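Local coordinates for Fe-regulated protein B (Neisseria meningitidis, PDB 4AIP) that probably takes up iron across the outer membrane as a TonB-dependent transporter, at residues A314-N319 and K325-A330; N367-L372 and L377-I382. All blocks are in the same frame, centred on the assembly; numbering follows the deposited sequence.

Interaction 1: residues A314-N319 and K325-A330; sequences AYTGKN and KLDANA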
# COMPACT_ATOMS: atom_id res chain seq x y z
N ALA B 314 7.52 28.44 4.06
CA ALA B 314 7.20 29.43 5.02
C ALA B 314 8.43 30.05 5.48
O ALA B 314 9.44 29.35 5.77
CB ALA B 314 6.47 28.78 6.30
N TYR B 315 8.36 31.36 5.68
CA TYR B 315 9.49 32.10 6.18
C TYR B 315 9.03 32.99 7.32
O TYR B 315 7.98 33.61 7.23
CB TYR B 315 10.09 32.95 5.07
CG TYR B 315 11.04 34.00 5.58
CD1 TYR B 315 12.25 33.64 6.13
CD2 TYR B 315 10.72 35.36 5.52
CE1 TYR B 315 13.13 34.58 6.61
CE2 TYR B 315 11.62 36.31 5.96
CZ TYR B 315 12.82 35.91 6.51
OH TYR B 315 13.68 36.86 7.00
N THR B 316 9.81 33.08 8.39
CA THR B 316 9.62 34.15 9.35
C THR B 316 10.95 34.81 9.75
O THR B 316 11.90 34.14 10.18
CB THR B 316 8.81 33.73 10.60
OG1 THR B 316 9.72 33.40 11.64
CG2 THR B 316 7.86 32.53 10.36
N GLY B 317 11.00 36.14 9.59
CA GLY B 317 12.13 36.94 10.07
C GLY B 317 11.69 37.94 11.12
O GLY B 317 10.59 38.47 11.06
N LYS B 318 12.56 38.19 12.07
CA LYS B 318 12.31 39.09 13.19
C LYS B 318 13.48 40.06 13.30
O LYS B 318 14.61 39.63 13.07
CB LYS B 318 12.33 38.26 14.47
CG LYS B 318 11.00 37.98 15.06
CD LYS B 318 11.15 37.10 16.25
CE LYS B 318 11.31 35.65 15.81
NZ LYS B 318 11.05 34.82 16.99
N ASN B 319 13.26 41.32 13.67
CA ASN B 319 14.37 42.30 13.86
C ASN B 319 15.18 42.52 12.58
O ASN B 319 16.41 42.44 12.57
CB ASN B 319 15.33 41.89 15.01
CG ASN B 319 14.63 41.85 16.38
OD1 ASN B 319 13.50 42.35 16.56
ND2 ASN B 319 15.31 41.27 17.36
N LYS B 325 8.99 42.29 12.27
CA LYS B 325 8.67 40.91 11.96
C LYS B 325 8.02 40.81 10.60
O LYS B 325 7.22 41.63 10.21
CB LYS B 325 7.78 40.28 13.02
CG LYS B 325 6.94 39.16 12.48
CD LYS B 325 5.88 38.75 13.43
CE LYS B 325 6.46 37.78 14.40
NZ LYS B 325 5.40 36.82 14.74
N LEU B 326 8.37 39.75 9.90
CA LEU B 326 7.81 39.42 8.63
C LEU B 326 7.43 37.95 8.64
O LEU B 326 8.19 37.12 9.13
CB LEU B 326 8.86 39.70 7.56
CG LEU B 326 8.71 39.10 6.18
CD1 LEU B 326 7.45 39.52 5.59
CD2 LEU B 326 9.81 39.59 5.29
N ASP B 327 6.25 37.65 8.11
CA ASP B 327 5.80 36.28 7.90
C ASP B 327 5.36 36.13 6.51
O ASP B 327 4.57 36.97 6.00
CB ASP B 327 4.57 36.00 8.73
CG ASP B 327 4.94 35.62 10.08
OD1 ASP B 327 5.80 36.31 10.68
OD2 ASP B 327 4.40 34.60 10.55
N ALA B 328 5.80 35.03 5.90
CA ALA B 328 5.37 34.78 4.57
C ALA B 328 5.22 33.28 4.42
O ALA B 328 5.76 32.52 5.24
CB ALA B 328 6.36 35.37 3.58
N ASN B 329 4.54 32.88 3.36
CA ASN B 329 3.93 31.57 3.20
C ASN B 329 3.73 31.57 1.66
O ASN B 329 3.30 32.58 1.09
CB ASN B 329 2.57 31.63 3.96
CG ASN B 329 1.72 30.46 3.75
OD1 ASN B 329 2.19 29.38 3.63
ND2 ASN B 329 0.44 30.63 3.79
N ALA B 330 4.09 30.49 0.98
CA ALA B 330 3.66 30.26 -0.41
C ALA B 330 3.39 28.79 -0.45
O ALA B 330 4.16 28.00 0.08
CB ALA B 330 4.75 30.63 -1.43
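Gly317 O is gripped by two groups of the opposite strand: Leu326 N donates a bond of 2.8 Å to Gly317 O in the carbonyl plane, and Lys325 CA directs a C-H at Gly317 O from 3.2 Å. The bond belongs to an antiparallel beta hairpin of the TonB-dependent receptor barrel, whose strand segments 314-318 and 325-330 run antiparallel, 178° between their directions. Gly317 N returns a less straight bond to Leu326 O (3.0 Å, 148° at the hydrogen). Tyr315 and Ala328 form the next hydrogen-bonded pair, with N to O lengths of 2.9 Å in both directions.

On the face carrying Tyr315, Leu326 and Ala328, the tyrosine ring folds along its own strand, with its CG anti to the backbone N (chi1 166°), and covers Gly317, whose N lies 3.5 Å above the ring plane near the rim. Lack of a side chain at Gly317 admits the ring there. Leu326 crosses the tyrosine at about a right angle and brings CD2 to the ring edge, 3.8 Å from Tyr315 CE2. The other face is mostly polar, carrying Thr316, Asp327, Lys318 and Lys325 beside Ala314. Thr316 and Asp327 lie side by side there, pointing the same way, and the ammonium groups of Lys318 and Lys325 stand near each other without touching. The threonine methyl CG2 meets Asp327 OD2 at 4.0 Å. Asp327 OD1 is buried without a hydrogen-bonding partner; the nearby Lys325 NZ, 4.1 Å from Asp327 OD1, may ease its charge.

Interaction 2: residues N367-L372 and L377-I382; sequences NFDSRL and LLKYGI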
# COMPACT_ATOMS: atom_id res chain seq x y z
N ASN B 367 3.25 39.30 5.26
CA ASN B 367 2.74 40.00 6.39
C ASN B 367 3.87 40.65 7.12
O ASN B 367 4.81 39.95 7.49
CB ASN B 367 2.20 38.93 7.30
CG ASN B 367 1.20 39.44 8.15
OD1 ASN B 367 0.07 39.59 7.70
ND2 ASN B 367 1.56 39.83 9.39
N PHE B 368 3.78 41.96 7.36
CA PHE B 368 4.85 42.71 7.96
C PHE B 368 4.31 43.41 9.13
O PHE B 368 3.24 43.97 9.07
CB PHE B 368 5.39 43.82 6.99
CG PHE B 368 5.76 43.34 5.59
CD1 PHE B 368 4.76 43.04 4.66
CD2 PHE B 368 7.10 43.21 5.19
CE1 PHE B 368 5.06 42.63 3.38
CE2 PHE B 368 7.41 42.77 3.89
CZ PHE B 368 6.39 42.50 2.99
N ASP B 369 5.10 43.45 10.17
CA ASP B 369 4.78 44.24 11.35
C ASP B 369 5.87 45.32 11.50
O ASP B 369 7.04 45.04 11.59
CB ASP B 369 4.75 43.36 12.63
CG ASP B 369 3.58 42.33 12.65
OD1 ASP B 369 2.71 42.34 11.74
OD2 ASP B 369 3.55 41.49 13.58
N SER B 370 5.45 46.57 11.55
CA SER B 370 6.34 47.69 11.74
C SER B 370 5.94 48.45 12.94
O SER B 370 4.78 48.88 13.09
CB SER B 370 6.27 48.67 10.59
OG SER B 370 7.53 48.78 10.00
N ARG B 371 6.92 48.71 13.75
CA ARG B 371 6.71 49.44 14.96
C ARG B 371 6.87 50.95 14.80
O ARG B 371 7.98 51.43 14.73
CB ARG B 371 7.78 48.99 15.87
CG ARG B 371 7.80 49.77 17.10
CD ARG B 371 7.97 48.75 18.09
NE ARG B 371 6.79 47.88 18.10
CZ ARG B 371 6.30 47.42 19.25
NH1 ARG B 371 6.94 47.82 20.36
NH2 ARG B 371 5.21 46.62 19.31
N LEU B 372 5.77 51.70 14.80
CA LEU B 372 5.85 53.15 14.66
C LEU B 372 6.24 53.94 15.93
O LEU B 372 6.50 55.13 15.83
CB LEU B 372 4.57 53.69 14.06
CG LEU B 372 4.51 53.54 12.55
CD1 LEU B 372 4.69 52.12 12.10
CD2 LEU B 372 3.18 54.06 12.10
N LEU B 377 1.74 49.48 16.74
CA LEU B 377 2.25 48.56 15.78
C LEU B 377 1.47 48.78 14.53
O LEU B 377 0.27 49.02 14.56
CB LEU B 377 2.09 47.11 16.28
CG LEU B 377 2.70 45.95 15.43
CD1 LEU B 377 4.22 45.87 15.56
CD2 LEU B 377 2.07 44.64 15.86
N LEU B 378 2.16 48.67 13.40
CA LEU B 378 1.49 48.77 12.11
C LEU B 378 1.69 47.46 11.43
O LEU B 378 2.81 47.02 11.27
CB LEU B 378 2.09 49.90 11.28
CG LEU B 378 1.37 50.17 9.96
CD1 LEU B 378 0.04 50.89 10.17
CD2 LEU B 378 2.27 50.97 8.95
N LYS B 379 0.61 46.80 11.08
CA LYS B 379 0.69 45.54 10.33
C LYS B 379 0.24 45.92 8.95
O LYS B 379 -0.64 46.77 8.82
CB LYS B 379 -0.29 44.50 10.84
CG LYS B 379 -0.16 44.14 12.27
CD LYS B 379 -1.21 43.10 12.70
CE LYS B 379 -0.70 41.69 12.52
NZ LYS B 379 0.49 41.49 13.40
N TYR B 380 0.82 45.29 7.93
CA TYR B 380 0.38 45.52 6.58
C TYR B 380 0.87 44.32 5.80
O TYR B 380 1.83 43.69 6.21
CB TYR B 380 0.93 46.85 5.99
CG TYR B 380 2.42 47.01 6.08
CD1 TYR B 380 3.26 46.56 5.07
CD2 TYR B 380 3.01 47.65 7.19
CE1 TYR B 380 4.69 46.70 5.17
CE2 TYR B 380 4.42 47.84 7.29
CZ TYR B 380 5.25 47.35 6.28
OH TYR B 380 6.61 47.51 6.40
N GLY B 381 0.22 44.02 4.68
CA GLY B 381 0.63 42.92 3.90
C GLY B 381 -0.29 42.67 2.75
O GLY B 381 -1.15 43.53 2.38
N ILE B 382 -0.14 41.50 2.14
CA ILE B 382 -0.89 41.22 0.91
C ILE B 382 -1.23 39.73 0.95
O ILE B 382 -0.45 38.94 1.48
CB ILE B 382 -0.05 41.64 -0.31
CG1 ILE B 382 -0.59 41.06 -1.60
CG2 ILE B 382 1.44 41.22 -0.15
CD1 ILE B 382 0.25 39.85 -2.02
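Lys379 runs alongside Asp369 and bends its end toward the carboxylate to close a salt bridge between neighbouring strands. Both side chains leave the sheet side by side on one face, each with CG beside its own backbone N, and the lysine chain then bends at its last two torsions. That bend sets Lys379 NZ 2.9 Å from Asp369 OD1, on the syn side but 34° out of the carboxylate plane, with a weak second bond of 3.1 Å from Lys379 NZ to Asp369 OD2. The aliphatic stem is drawn in too, Lys379 CG lying 3.4 Å from Asp369 OD1. Leu377 crosses beside the carboxylate, its CD1 touching Asp369 CB and also meeting the guanidinium edge of Arg371.

On the opposite face, Phe368 and Tyr380 make the main side-chain contact. Tyr380 CG sits between its backbone N and carbonyl carbon (chi1 53°), which lays the ring across toward the partner strand. Phe368 CB then rests over one face of that ring, 3.8 Å from the Tyr380 centroid, a CH-pi contact. The two rings are nearly parallel, planes at 11°, but slid so far apart that they barely overlap, and the edge of the phenylalanine ring meets Tyr380 O instead. Ser370 CB abuts the tyrosine edge, 3.9 Å from Tyr380 CE2. Beyond it, Leu372 CD1 packs on Leu378 CB at 3.5 Å.

Four backbone hydrogen bonds join Phe368 with Tyr380 and Ser370 with Leu378, and strand 438-452 flanks 377-382 on its other edge. Short-turned and antiparallel, with the Asp369-Lys379 salt bridge on one face and the Phe368-Tyr380 pair on the other, the arrangement is that of a beta hairpin in the wall of a TonB-dependent outer-membrane barrel.

From the N terminus, strand 302-318 turns through six linking residues into strand 325-339, and interaction 1 closes that hairpin. The chain next enters strand 355-371, and after another short turn interaction 2 closes the second hairpin with strand 376-390. The two loops follow in series, neither enclosing nor crossing the other. Their inner strands are neighbours, so the four segments form one continuous patch of barrel wall; the centres of the two interactions lie about 12 Å apart. Probable backbone hydrogen bonds from Asp327 N to Asn367 O and from Asp369 N to Lys325 O sew the hairpins together, while Leu326 CD1 packs against Phe368 CE2 at 3.7 Å.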